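Local coordinates for DNA endonuclease I-CvuI (Chlorella vulgaris, PDB 5A74), which probably acts as a LAGLIDADG homing endonuclease, cutting DNA in the course of intron homing, at residues 18-23 with 96-101; 25-30 with 41-46; 64-69 with 79-84; 109-114 with 125-130. One frame throughout, in Å; residues are numbered along the deposited sequence.

In the fold
The chain first lays down 18-23, on helix 6-22, and then runs through both hairpins of the sheet before 96-101 returns to it, so interaction 1 closes the longest loop. Interactions 2 and 3 are nested inside that loop, one after the other. Interaction 2 pairs strands 23-31 and 39-50, and interaction 3 pairs 68-71 with 76-82. The two hairpins join where strands 39-50 and 76-82 lie side by side. Interaction 4 follows in series, pairing helices 102-114 and 121-135 against the apolar face of the first hairpin. No loops cross. Together they tie the metal-binding helix end, the DNA-facing sheet and the helices behind it.

Interaction 1. Residues 18-23 with 96-101; sequences FVDADG and PYLQLK. With MN (manganese (II) ion), chain H; MN (manganese (II) ion), chain I; MN (manganese (II) ion), chain G; nucleotides of chain F.
Asp20, on the helical segment 18-23, lies closest to the irregular segment 96-101 at Leu100, their CA atoms 5.5 Å apart. The loop wraps past the Asp20 carboxylate with successive N-H groups turned inward. Gln99 N gives the straightest bond, 170° at the hydrogen and 2.7 Å to Asp20 OD2, arriving on the syn side slightly out of plane. Leu100 N meets Asp20 OD1 at 2.9 Å from above the carboxylate plane, and Lys101 N adds a weak bond to the same oxygen. A short acidic side chain suits this place because its two oxygens can serve three amides. With an alanine here, these N-H groups would probably be left without their acceptor and the loop less firmly held.

The extended side chain of Lys101 reaches two backbone carbonyls at the helix end. Its NZ lies in the carbonyl plane of Val19, 3.1 Å from Val19 O, and stands above that of Gly23, bonding Gly23 O. Glycine fits there, since a CB would run into Val19 O. Val19 CG1 and Leu98 CD2 add an apolar contact at 4.2 Å.

Segment 18-23 ends the LAGLIDADG motif, and the two residues after Asp20 hold metal: Ala21 O binds one manganese ion and Asp22 OD1 a second, both also bound by OP1 of DG1 of chain F, while Asp22 OD2 binds a third. Ala21 and Asp22 of the second subunit share these ions, and its Trp14 bonds Asp20 OD2. Val19 and Phe18 rest on strand 39-50, and Leu98 and Lys101 touch Ile25 of strand 23-31.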
# COMPACT_ATOMS: atom_id res chain seq x y z
N PHE B 18 -2.34 1.56 -4.59
CA PHE B 18 -2.69 0.48 -3.68
C PHE B 18 -1.96 -0.82 -4.02
O PHE B 18 -1.54 -1.56 -3.12
CB PHE B 18 -4.20 0.25 -3.68
CG PHE B 18 -4.71 -0.24 -2.37
CD1 PHE B 18 -4.77 -1.60 -2.09
CD2 PHE B 18 -5.11 0.66 -1.39
CE1 PHE B 18 -5.23 -2.05 -0.87
CE2 PHE B 18 -5.57 0.21 -0.17
CZ PHE B 18 -5.62 -1.14 0.09
N VAL B 19 -1.80 -1.11 -5.31
CA VAL B 19 -1.04 -2.29 -5.72
C VAL B 19 0.45 -2.09 -5.42
O VAL B 19 1.09 -3.00 -4.87
CB VAL B 19 -1.29 -2.68 -7.21
CG1 VAL B 19 -0.32 -3.77 -7.66
CG2 VAL B 19 -2.71 -3.17 -7.38
N ASP B 20 0.99 -0.92 -5.76
CA ASP B 20 2.40 -0.65 -5.47
C ASP B 20 2.67 -0.86 -3.98
O ASP B 20 3.74 -1.31 -3.60
CB ASP B 20 2.82 0.76 -5.90
CG ASP B 20 3.24 0.83 -7.37
OD1 ASP B 20 3.85 -0.14 -7.86
OD2 ASP B 20 2.97 1.86 -8.03
N ALA B 21 1.68 -0.56 -3.14
CA ALA B 21 1.90 -0.66 -1.70
C ALA B 21 1.55 -2.03 -1.10
O ALA B 21 2.41 -2.68 -0.49
CB ALA B 21 1.18 0.47 -0.97
N ASP B 22 0.30 -2.47 -1.26
CA ASP B 22 -0.18 -3.70 -0.62
C ASP B 22 -0.61 -4.73 -1.64
O ASP B 22 -1.57 -5.47 -1.42
CB ASP B 22 -1.39 -3.40 0.28
CG ASP B 22 -1.00 -2.80 1.62
OD1 ASP B 22 0.20 -2.51 1.85
OD2 ASP B 22 -1.93 -2.58 2.43
N GLY B 23 0.11 -4.80 -2.75
CA GLY B 23 -0.26 -5.73 -3.80
C GLY B 23 0.86 -6.68 -4.15
O GLY B 23 1.95 -6.64 -3.58
N PRO B 96 0.63 2.22 -16.85
CA PRO B 96 1.21 3.57 -16.90
C PRO B 96 1.39 4.18 -15.51
O PRO B 96 2.24 5.06 -15.34
CB PRO B 96 0.16 4.38 -17.69
CG PRO B 96 -0.65 3.37 -18.41
CD PRO B 96 -0.69 2.17 -17.51
N TYR B 97 0.61 3.71 -14.53
CA TYR B 97 0.62 4.32 -13.21
C TYR B 97 1.46 3.58 -12.15
O TYR B 97 1.84 4.16 -11.14
CB TYR B 97 -0.82 4.54 -12.71
CG TYR B 97 -1.73 5.18 -13.75
CD1 TYR B 97 -1.57 6.50 -14.13
CD2 TYR B 97 -2.77 4.45 -14.32
CE1 TYR B 97 -2.40 7.09 -15.07
CE2 TYR B 97 -3.61 5.03 -15.26
CZ TYR B 97 -3.42 6.34 -15.63
OH TYR B 97 -4.26 6.91 -16.56
N LEU B 98 1.79 2.31 -12.40
CA LEU B 98 2.67 1.56 -11.49
C LEU B 98 4.05 2.22 -11.39
O LEU B 98 4.65 2.56 -12.40
CB LEU B 98 2.80 0.10 -11.95
CG LEU B 98 1.51 -0.72 -11.90
CD1 LEU B 98 1.66 -2.05 -12.61
CD2 LEU B 98 1.08 -0.95 -10.45
N GLN B 99 4.56 2.41 -10.19
CA GLN B 99 5.84 3.04 -9.92
C GLN B 99 6.84 2.15 -9.20
O GLN B 99 8.00 2.48 -9.13
CB GLN B 99 5.69 4.32 -9.12
CG GLN B 99 4.73 5.34 -9.64
CD GLN B 99 5.12 5.87 -10.97
OE1 GLN B 99 6.20 6.28 -11.15
NE2 GLN B 99 4.23 5.85 -11.90
N LEU B 100 6.41 1.03 -8.69
CA LEU B 100 7.29 0.12 -7.97
C LEU B 100 7.26 -1.29 -8.53
O LEU B 100 8.22 -2.04 -8.40
CB LEU B 100 6.93 0.08 -6.49
CG LEU B 100 7.27 1.32 -5.66
CD1 LEU B 100 6.91 1.12 -4.18
CD2 LEU B 100 8.74 1.68 -5.81
N LYS B 101 6.15 -1.66 -9.16
CA LYS B 101 5.98 -3.03 -9.63
C LYS B 101 5.75 -3.08 -11.13
O LYS B 101 5.11 -3.99 -11.63
CB LYS B 101 4.83 -3.70 -8.88
CG LYS B 101 5.19 -3.99 -7.44
CD LYS B 101 4.02 -4.48 -6.61
CE LYS B 101 4.53 -4.95 -5.25
NZ LYS B 101 3.50 -4.76 -4.20
MN MN H . 4.24 -2.45 0.77
MN MN I . 1.58 -2.80 3.49
MN MN G . -1.98 -1.60 4.41
OP3 DG F 1 4.22 -5.69 2.83
P DG F 1 3.63 -4.87 1.74
OP1 DG F 1 3.21 -3.58 2.34
OP2 DG F 1 4.61 -4.79 0.64
O5' DG F 1 2.37 -5.70 1.18
C5' DG F 1 2.43 -6.44 -0.04
C4' DG F 1 3.40 -7.60 0.08
O4' DG F 1 2.96 -8.51 1.12
C3' DG F 1 3.61 -8.44 -1.17
O3' DG F 1 5.01 -8.46 -1.44
C2' DG F 1 3.03 -9.81 -0.80
C1' DG F 1 3.19 -9.84 0.71
N9 DG F 1 2.26 -10.70 1.47
C8 DG F 1 0.90 -10.57 1.58
N7 DG F 1 0.34 -11.46 2.35
C5 DG F 1 1.40 -12.24 2.80
C6 DG F 1 1.40 -13.36 3.67
O6 DG F 1 0.43 -13.90 4.23
N1 DG F 1 2.69 -13.85 3.86
C2 DG F 1 3.83 -13.33 3.29
N2 DG F 1 5.00 -13.94 3.59
N3 DG F 1 3.83 -12.27 2.48
C4 DG F 1 2.59 -11.78 2.27
O HOH W 1 5.11 -2.23 -1.17
O HOH W 2 -4.13 -0.37 4.47

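Interaction 2. Residues 25-30 with 41-46; sequences INAQIV and VRVSLT. With nucleotides of chain F.
Asn26 with Ser44 and Gln28 with Arg42 are the hydrogen-bonded pairs of this antiparallel ladder, each closed by two backbone bonds. Asn26 N reaches Ser44 O at 2.9 Å and Gln28 N reaches Arg42 O at 3.0 Å. Between and beside them, CA-H groups of Ile25, Ala27, Val41 and Val43 point at the carbonyls opposite, as in the non-hydrogen-bonded positions of such a sheet.

Apolar contacts gather on the face bearing Ile25, Ala27, Val43 and Leu45. Ile25 CG1 meets Leu45 CD1 at 3.9 Å, while small Ala27 leaves Val43 CG1 at 4.3 Å from its CB. Branched and small residues suit this face because helices 84-94, 102-114 and 121-135 pack on it.

Polar contacts belong to the other face, which meets DNA. Arg42 CG lies anti to the backbone N (chi1 178°) and the chain bends at chi3, bringing the guanidinium to thymine DT5 of chain F: Arg42 NH1 bonds DT5 O4 at 2.8 Å, and NH2 adds a weak bond to the same oxygen, which sits at the guanidinium edge. Val30 CG1 lies over one guanidinium face, 3.6 Å from Arg42 CZ, which probably limits its turning. Asn26 ND2 instead donates a hydrogen bond to the DNA backbone, 3.0 Å from O5' of DC3 of chain F.

Such a hairpin, with base-reading and backbone-holding side chains on one face, is half of the DNA-binding antiparallel sheet of the LAGLIDADG fold.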
# COMPACT_ATOMS: atom_id res chain seq x y z
N ILE B 25 2.31 -8.50 -7.86
CA ILE B 25 2.32 -8.94 -9.24
C ILE B 25 3.40 -10.02 -9.37
O ILE B 25 4.59 -9.75 -9.16
CB ILE B 25 2.62 -7.78 -10.20
CG1 ILE B 25 1.59 -6.65 -10.04
CG2 ILE B 25 2.65 -8.27 -11.65
CD1 ILE B 25 1.81 -5.48 -11.01
N ASN B 26 3.00 -11.24 -9.72
CA ASN B 26 3.90 -12.37 -9.59
C ASN B 26 3.81 -13.40 -10.72
O ASN B 26 2.80 -13.48 -11.45
CB ASN B 26 3.64 -13.06 -8.24
CG ASN B 26 4.82 -13.89 -7.75
OD1 ASN B 26 5.94 -13.78 -8.26
ND2 ASN B 26 4.57 -14.72 -6.75
N ALA B 27 4.87 -14.18 -10.86
CA ALA B 27 4.88 -15.36 -11.70
C ALA B 27 5.50 -16.48 -10.88
O ALA B 27 6.60 -16.32 -10.33
CB ALA B 27 5.68 -15.13 -12.97
N GLN B 28 4.86 -17.62 -10.86
CA GLN B 28 5.27 -18.76 -10.10
C GLN B 28 5.42 -19.97 -10.94
O GLN B 28 4.87 -20.05 -11.94
CB GLN B 28 4.24 -19.10 -9.05
CG GLN B 28 4.20 -18.20 -7.87
CD GLN B 28 3.03 -18.48 -6.95
OE1 GLN B 28 3.01 -19.45 -6.28
NE2 GLN B 28 2.10 -17.59 -6.90
N ILE B 29 6.13 -20.96 -10.45
CA ILE B 29 6.14 -22.26 -11.07
C ILE B 29 5.38 -23.22 -10.15
O ILE B 29 5.83 -23.51 -9.04
CB ILE B 29 7.58 -22.75 -11.32
CG1 ILE B 29 8.34 -21.74 -12.18
CG2 ILE B 29 7.57 -24.11 -11.99
CD1 ILE B 29 9.77 -22.16 -12.53
N VAL B 30 4.22 -23.70 -10.60
CA VAL B 30 3.40 -24.60 -9.79
C VAL B 30 3.42 -26.04 -10.33
O VAL B 30 3.36 -26.28 -11.55
CB VAL B 30 1.93 -24.06 -9.59
CG1 VAL B 30 1.93 -22.53 -9.57
CG2 VAL B 30 0.97 -24.58 -10.66
N VAL B 41 3.14 -22.31 -15.47
CA VAL B 41 3.60 -20.99 -15.03
C VAL B 41 2.36 -20.12 -14.80
O VAL B 41 1.68 -19.71 -15.74
CB VAL B 41 4.56 -20.32 -16.02
CG1 VAL B 41 4.97 -18.93 -15.52
CG2 VAL B 41 5.80 -21.19 -16.20
N ARG B 42 2.08 -19.88 -13.52
CA ARG B 42 0.89 -19.14 -13.13
C ARG B 42 1.24 -17.67 -12.94
O ARG B 42 2.20 -17.34 -12.25
CB ARG B 42 0.33 -19.74 -11.84
CG ARG B 42 -0.88 -19.04 -11.30
CD ARG B 42 -1.19 -19.51 -9.89
NE ARG B 42 -1.61 -20.90 -9.88
CZ ARG B 42 -1.52 -21.70 -8.82
NH1 ARG B 42 -1.00 -21.23 -7.69
NH2 ARG B 42 -1.92 -22.96 -8.90
N VAL B 43 0.47 -16.79 -13.58
CA VAL B 43 0.68 -15.35 -13.46
C VAL B 43 -0.50 -14.72 -12.73
O VAL B 43 -1.66 -15.15 -12.90
CB VAL B 43 0.84 -14.69 -14.84
CG1 VAL B 43 2.15 -15.12 -15.48
CG2 VAL B 43 -0.34 -15.05 -15.75
N SER B 44 -0.23 -13.71 -11.91
CA SER B 44 -1.29 -13.16 -11.07
C SER B 44 -1.01 -11.75 -10.53
O SER B 44 0.15 -11.35 -10.35
CB SER B 44 -1.56 -14.10 -9.89
OG SER B 44 -0.41 -14.23 -9.06
N LEU B 45 -2.09 -11.02 -10.28
CA LEU B 45 -2.03 -9.81 -9.46
C LEU B 45 -2.86 -10.07 -8.21
O LEU B 45 -3.97 -10.61 -8.30
CB LEU B 45 -2.56 -8.60 -10.22
CG LEU B 45 -2.55 -7.26 -9.47
CD1 LEU B 45 -2.25 -6.13 -10.42
CD2 LEU B 45 -3.87 -7.02 -8.79
N THR B 46 -2.34 -9.71 -7.05
CA THR B 46 -3.07 -9.93 -5.79
C THR B 46 -3.05 -8.69 -4.90
O THR B 46 -2.02 -8.02 -4.79
CB THR B 46 -2.53 -11.16 -5.00
OG1 THR B 46 -2.33 -12.28 -5.89
CG2 THR B 46 -3.51 -11.57 -3.89
P DC F 3 7.55 -15.26 -4.12
OP1 DC F 3 8.65 -16.08 -3.58
OP2 DC F 3 7.89 -14.19 -5.10
O5' DC F 3 6.42 -16.16 -4.81
C5' DC F 3 6.41 -17.57 -4.73
C4' DC F 3 6.17 -18.11 -3.34
O4' DC F 3 5.12 -17.41 -2.64
C3' DC F 3 5.69 -19.55 -3.36
O3' DC F 3 6.82 -20.40 -3.53
C2' DC F 3 5.02 -19.70 -2.00
C1' DC F 3 4.51 -18.29 -1.71
N1 DC F 3 3.03 -18.11 -1.82
C2 DC F 3 2.19 -18.71 -0.87
O2 DC F 3 2.69 -19.39 0.04
N3 DC F 3 0.85 -18.53 -0.98
C4 DC F 3 0.35 -17.80 -1.97
N4 DC F 3 -0.98 -17.66 -2.02
C5 DC F 3 1.19 -17.17 -2.95
C6 DC F 3 2.51 -17.35 -2.84
P DT F 5 4.02 -27.68 -2.56
OP1 DT F 5 4.47 -28.85 -1.77
OP2 DT F 5 4.16 -27.70 -4.04
O5' DT F 5 2.47 -27.48 -2.21
C5' DT F 5 2.03 -27.64 -0.87
C4' DT F 5 0.52 -27.67 -0.78
O4' DT F 5 -0.05 -26.48 -1.38
C3' DT F 5 -0.18 -28.84 -1.48
O3' DT F 5 -1.09 -29.39 -0.53
C2' DT F 5 -0.92 -28.19 -2.65
C1' DT F 5 -1.25 -26.83 -2.05
N1 DT F 5 -1.55 -25.76 -3.03
C2 DT F 5 -2.83 -25.25 -3.14
O2 DT F 5 -3.78 -25.63 -2.47
N3 DT F 5 -2.97 -24.26 -4.07
C4 DT F 5 -2.00 -23.74 -4.90
O4 DT F 5 -2.24 -22.84 -5.71
C5 DT F 5 -0.68 -24.31 -4.74
C7 DT F 5 0.46 -23.80 -5.58
C6 DT F 5 -0.52 -25.28 -3.82
P DG F 4 6.79 -21.58 -4.63
OP1 DG F 4 8.20 -21.94 -4.92
OP2 DG F 4 5.87 -21.19 -5.73
O5' DG F 4 6.08 -22.79 -3.87
C5' DG F 4 6.55 -23.22 -2.60
C4' DG F 4 5.46 -24.01 -1.91
O4' DG F 4 4.37 -23.10 -1.61
C3' DG F 4 4.88 -25.17 -2.73
O3' DG F 4 4.74 -26.37 -1.94
C2' DG F 4 3.53 -24.62 -3.17
C1' DG F 4 3.15 -23.65 -2.06
N9 DG F 4 2.24 -22.63 -2.57
C8 DG F 4 2.49 -21.69 -3.56
N7 DG F 4 1.47 -20.93 -3.83
C5 DG F 4 0.46 -21.38 -2.98
C6 DG F 4 -0.87 -20.94 -2.84
O6 DG F 4 -1.44 -20.02 -3.45
N1 DG F 4 -1.57 -21.68 -1.87
C2 DG F 4 -1.02 -22.72 -1.14
N2 DG F 4 -1.84 -23.32 -0.25
N3 DG F 4 0.23 -23.14 -1.28
C4 DG F 4 0.92 -22.43 -2.21

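Interaction 3. Residues 64-69 with 79-84; sequences LGCGTV and FCVVGG. With nucleotides of chain C.
Phe79 is the main bump of this contact, and the turn after helix 54-64 is moulded round its ring. Its CG lies anti to the backbone N (chi1 162°), which swings the ring back over the segment 64-69. There Leu64 CD1 comes obliquely to the far end, 3.9 Å from Phe79 CZ, and Cys66 O lies at the ring edge, 3.4 Å from CE1. Val69 CG2 also stands near the ring plane.

Gly67 fills the notch between this ring and Val81. Its CA is 3.7 Å from Val81 CG2, and a CB would strike both that methyl and Phe79 CE1, so glycine alone fits. Cys66 SG also reaches Val81 CG2, at 4.1 Å. Beyond the turn the strands close up: Thr68 N to Cys80 O and Cys80 N to Thr68 O are both 2.7 Å.

Ile60 and Gln61 of helix 54-64 also touch Phe79. The hairpin of strands 68-71 and 76-82 forms part of the DNA-facing sheet, Thr68 and Val82 touching DNA phosphates. Chemically the hold is apolar, with two backbone bonds closing the open end of the hairpin; the Cys66 carbonyl probably gains a mild attraction from the ring's polarised C-H edge.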
# COMPACT_ATOMS: atom_id res chain seq x y z
N LEU B 64 -12.11 -3.35 -11.84
CA LEU B 64 -11.43 -4.09 -12.91
C LEU B 64 -12.37 -4.97 -13.74
O LEU B 64 -12.07 -5.29 -14.90
CB LEU B 64 -10.28 -4.92 -12.35
CG LEU B 64 -9.11 -4.15 -11.74
CD1 LEU B 64 -7.98 -5.08 -11.25
CD2 LEU B 64 -8.59 -3.14 -12.75
N GLY B 65 -13.49 -5.38 -13.16
CA GLY B 65 -14.46 -6.16 -13.90
C GLY B 65 -14.16 -7.65 -13.92
O GLY B 65 -14.85 -8.41 -14.61
N CYS B 66 -13.14 -8.06 -13.17
CA CYS B 66 -12.77 -9.47 -13.08
C CYS B 66 -12.07 -9.76 -11.75
O CYS B 66 -11.89 -8.85 -10.94
CB CYS B 66 -11.87 -9.89 -14.25
SG CYS B 66 -10.28 -9.02 -14.29
N GLY B 67 -11.67 -11.01 -11.55
CA GLY B 67 -10.93 -11.38 -10.36
C GLY B 67 -11.82 -11.87 -9.24
O GLY B 67 -13.03 -11.63 -9.24
N THR B 68 -11.21 -12.57 -8.28
CA THR B 68 -11.95 -13.12 -7.14
C THR B 68 -11.55 -12.50 -5.79
O THR B 68 -10.42 -12.03 -5.62
CB THR B 68 -11.78 -14.66 -7.05
OG1 THR B 68 -10.40 -15.00 -6.80
CG2 THR B 68 -12.24 -15.34 -8.34
N VAL B 69 -12.49 -12.53 -4.85
CA VAL B 69 -12.25 -12.12 -3.47
C VAL B 69 -12.45 -13.33 -2.56
O VAL B 69 -13.46 -14.04 -2.68
CB VAL B 69 -13.27 -11.06 -3.06
CG1 VAL B 69 -13.11 -10.72 -1.59
CG2 VAL B 69 -13.15 -9.82 -3.95
N PHE B 79 -7.85 -10.14 -2.90
CA PHE B 79 -8.42 -10.02 -4.24
C PHE B 79 -7.39 -10.56 -5.21
O PHE B 79 -6.24 -10.10 -5.22
CB PHE B 79 -8.72 -8.56 -4.58
CG PHE B 79 -8.89 -8.30 -6.07
CD1 PHE B 79 -10.13 -8.45 -6.67
CD2 PHE B 79 -7.82 -7.89 -6.85
CE1 PHE B 79 -10.30 -8.21 -8.02
CE2 PHE B 79 -7.98 -7.65 -8.21
CZ PHE B 79 -9.23 -7.81 -8.79
N CYS B 80 -7.80 -11.51 -6.05
CA CYS B 80 -6.86 -12.12 -6.98
C CYS B 80 -7.37 -12.19 -8.42
O CYS B 80 -8.53 -12.55 -8.67
CB CYS B 80 -6.48 -13.53 -6.51
SG CYS B 80 -5.10 -14.24 -7.42
N VAL B 81 -6.49 -11.81 -9.35
CA VAL B 81 -6.70 -12.06 -10.77
C VAL B 81 -5.59 -12.99 -11.23
O VAL B 81 -4.42 -12.59 -11.27
CB VAL B 81 -6.62 -10.76 -11.60
CG1 VAL B 81 -6.76 -11.08 -13.09
CG2 VAL B 81 -7.70 -9.79 -11.18
N VAL B 82 -5.96 -14.23 -11.57
CA VAL B 82 -5.02 -15.25 -12.02
C VAL B 82 -5.30 -15.61 -13.47
O VAL B 82 -6.46 -15.82 -13.84
CB VAL B 82 -5.19 -16.55 -11.22
CG1 VAL B 82 -3.84 -17.13 -10.85
CG2 VAL B 82 -6.02 -16.31 -10.00
N GLY B 83 -4.26 -15.68 -14.30
CA GLY B 83 -4.43 -16.22 -15.65
C GLY B 83 -4.31 -15.22 -16.77
O GLY B 83 -4.77 -14.08 -16.65
N GLY B 84 -3.73 -15.66 -17.88
CA GLY B 84 -3.34 -14.79 -18.98
C GLY B 84 -4.37 -13.81 -19.53
O GLY B 84 -4.06 -12.64 -19.74
P DG C 4 -5.17 -20.03 -15.27
OP1 DG C 4 -5.17 -19.43 -16.63
OP2 DG C 4 -3.92 -20.01 -14.47
O5' DG C 4 -6.36 -19.36 -14.44
C5' DG C 4 -7.61 -19.27 -15.10
C4' DG C 4 -8.72 -19.61 -14.14
O4' DG C 4 -8.63 -21.00 -13.70
C3' DG C 4 -8.75 -18.76 -12.87
O3' DG C 4 -10.11 -18.50 -12.63
C2' DG C 4 -8.13 -19.69 -11.83
C1' DG C 4 -8.71 -21.02 -12.29
N9 DG C 4 -7.96 -22.19 -11.82
C8 DG C 4 -6.65 -22.49 -12.10
N7 DG C 4 -6.24 -23.60 -11.55
C5 DG C 4 -7.35 -24.07 -10.87
C6 DG C 4 -7.50 -25.24 -10.09
O6 DG C 4 -6.65 -26.11 -9.85
N1 DG C 4 -8.79 -25.36 -9.57
C2 DG C 4 -9.80 -24.45 -9.78
N2 DG C 4 -10.98 -24.73 -9.19
N3 DG C 4 -9.67 -23.34 -10.51
C4 DG C 4 -8.42 -23.22 -11.02

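Interaction 4. Residues 109-114 with 125-130; sequences LQIIKK and MEAALL
Ile111 and Ala127 bring their CA atoms to 5.4 Å where the segments 109-114 and 125-130 run nearly antiparallel, at 164° with axes 9.3 Å apart. Alanine permits this closeness, because it has no atoms beyond CB, which meets Ile111 CG2 at 4.2 Å. Next to it, the side chains of Ile111 and Leu130 run antiparallel alongside each other, Ile111 CG1 lying 3.7 Å from Leu130 CB. Gln110 contributes only its CB, 4.0 Å from Leu130 CD1.

Lys114 crosses Leu130 and Glu126 at about a right angle. Its aliphatic part does apolar work, with CE 3.9 Å from Leu130 CD1, before a bend at chi4 (-62°) turns the ammonium toward Glu126. The salt bridge so formed is 2.8 Å from Lys114 NZ to Glu126 OE1, approached from above the carboxylate plane. A leucine in its place would probably leave the Glu126 carboxylate without its positive mate across the helices.

Ile111 also packs on Val41 and Val43 of strand 39-50 and Ala127 on Val41, so the greasy side of the pair lies against the sheet. The contact thus divides its chemistry: aliphatic groups probably keep water from the side facing the strands, while opposite charges join the helices at the partly exposed side.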
# COMPACT_ATOMS: atom_id res chain seq x y z
N LEU B 109 3.77 -9.67 -18.48
CA LEU B 109 3.28 -9.45 -19.84
C LEU B 109 4.12 -10.21 -20.88
O LEU B 109 3.59 -10.64 -21.90
CB LEU B 109 3.20 -7.96 -20.17
CG LEU B 109 2.09 -7.14 -19.49
CD1 LEU B 109 2.27 -5.66 -19.76
CD2 LEU B 109 0.71 -7.58 -19.94
N GLN B 110 5.42 -10.37 -20.62
CA GLN B 110 6.26 -11.21 -21.50
C GLN B 110 5.87 -12.68 -21.39
O GLN B 110 5.92 -13.43 -22.37
CB GLN B 110 7.75 -11.06 -21.17
CG GLN B 110 8.33 -9.67 -21.34
CD GLN B 110 7.98 -9.05 -22.69
OE1 GLN B 110 7.86 -9.74 -23.70
NE2 GLN B 110 7.81 -7.73 -22.70
N ILE B 111 5.50 -13.10 -20.18
CA ILE B 111 5.14 -14.48 -19.91
C ILE B 111 3.78 -14.81 -20.53
O ILE B 111 3.58 -15.89 -21.10
CB ILE B 111 5.10 -14.74 -18.40
CG1 ILE B 111 6.49 -14.55 -17.80
CG2 ILE B 111 4.54 -16.15 -18.10
CD1 ILE B 111 6.58 -14.87 -16.34
N ILE B 112 2.85 -13.86 -20.40
CA ILE B 112 1.51 -14.03 -20.95
C ILE B 112 1.58 -14.29 -22.46
O ILE B 112 0.77 -15.05 -22.99
CB ILE B 112 0.58 -12.83 -20.61
CG1 ILE B 112 0.32 -12.77 -19.09
CG2 ILE B 112 -0.75 -12.95 -21.34
CD1 ILE B 112 -0.52 -11.60 -18.67
N LYS B 113 2.57 -13.70 -23.13
CA LYS B 113 2.77 -13.98 -24.56
C LYS B 113 3.03 -15.46 -24.85
O LYS B 113 2.55 -16.00 -25.85
CB LYS B 113 3.91 -13.12 -25.12
CG LYS B 113 3.52 -11.68 -25.40
CD LYS B 113 4.75 -10.80 -25.52
CE LYS B 113 4.38 -9.33 -25.73
NZ LYS B 113 5.61 -8.48 -25.83
N LYS B 114 3.76 -16.11 -23.96
CA LYS B 114 4.23 -17.47 -24.19
C LYS B 114 3.21 -18.55 -23.81
O LYS B 114 3.16 -19.62 -24.44
CB LYS B 114 5.56 -17.66 -23.46
CG LYS B 114 6.63 -16.71 -23.98
CD LYS B 114 7.93 -16.80 -23.20
CE LYS B 114 9.00 -15.98 -23.89
NZ LYS B 114 9.28 -16.51 -25.26
N MET B 125 9.95 -23.54 -20.80
CA MET B 125 11.22 -23.28 -20.16
C MET B 125 11.53 -21.79 -20.19
O MET B 125 12.09 -21.24 -19.24
CB MET B 125 12.32 -24.08 -20.87
CG MET B 125 13.64 -24.11 -20.13
SD MET B 125 13.49 -24.91 -18.52
CE MET B 125 14.41 -23.74 -17.53
N GLU B 126 11.16 -21.12 -21.28
CA GLU B 126 11.34 -19.68 -21.38
C GLU B 126 10.47 -18.95 -20.36
O GLU B 126 10.93 -18.02 -19.68
CB GLU B 126 11.00 -19.21 -22.79
CG GLU B 126 11.94 -19.77 -23.83
CD GLU B 126 11.41 -19.63 -25.24
OE1 GLU B 126 10.26 -19.16 -25.40
OE2 GLU B 126 12.14 -20.00 -26.19
N ALA B 127 9.22 -19.38 -20.25
CA ALA B 127 8.29 -18.78 -19.30
C ALA B 127 8.78 -19.04 -17.88
O ALA B 127 8.67 -18.17 -17.01
CB ALA B 127 6.90 -19.32 -19.49
N ALA B 128 9.32 -20.24 -17.66
CA ALA B 128 9.83 -20.61 -16.34
C ALA B 128 11.06 -19.80 -15.96
O ALA B 128 11.21 -19.40 -14.80
CB ALA B 128 10.13 -22.11 -16.27
N LEU B 129 11.93 -19.55 -16.92
CA LEU B 129 13.10 -18.71 -16.68
C LEU B 129 12.68 -17.28 -16.40
O LEU B 129 13.34 -16.58 -15.62
CB LEU B 129 14.04 -18.73 -17.89
CG LEU B 129 14.92 -19.97 -17.99
CD1 LEU B 129 15.35 -20.18 -19.42
CD2 LEU B 129 16.14 -19.81 -17.09
N LEU B 130 11.60 -16.84 -17.04
CA LEU B 130 11.11 -15.48 -16.85
C LEU B 130 10.45 -15.35 -15.49
O LEU B 130 10.58 -14.32 -14.82
CB LEU B 130 10.12 -15.10 -17.96
CG LEU B 130 10.76 -14.46 -19.20
CD1 LEU B 130 9.78 -14.46 -20.37
CD2 LEU B 130 11.23 -13.05 -18.88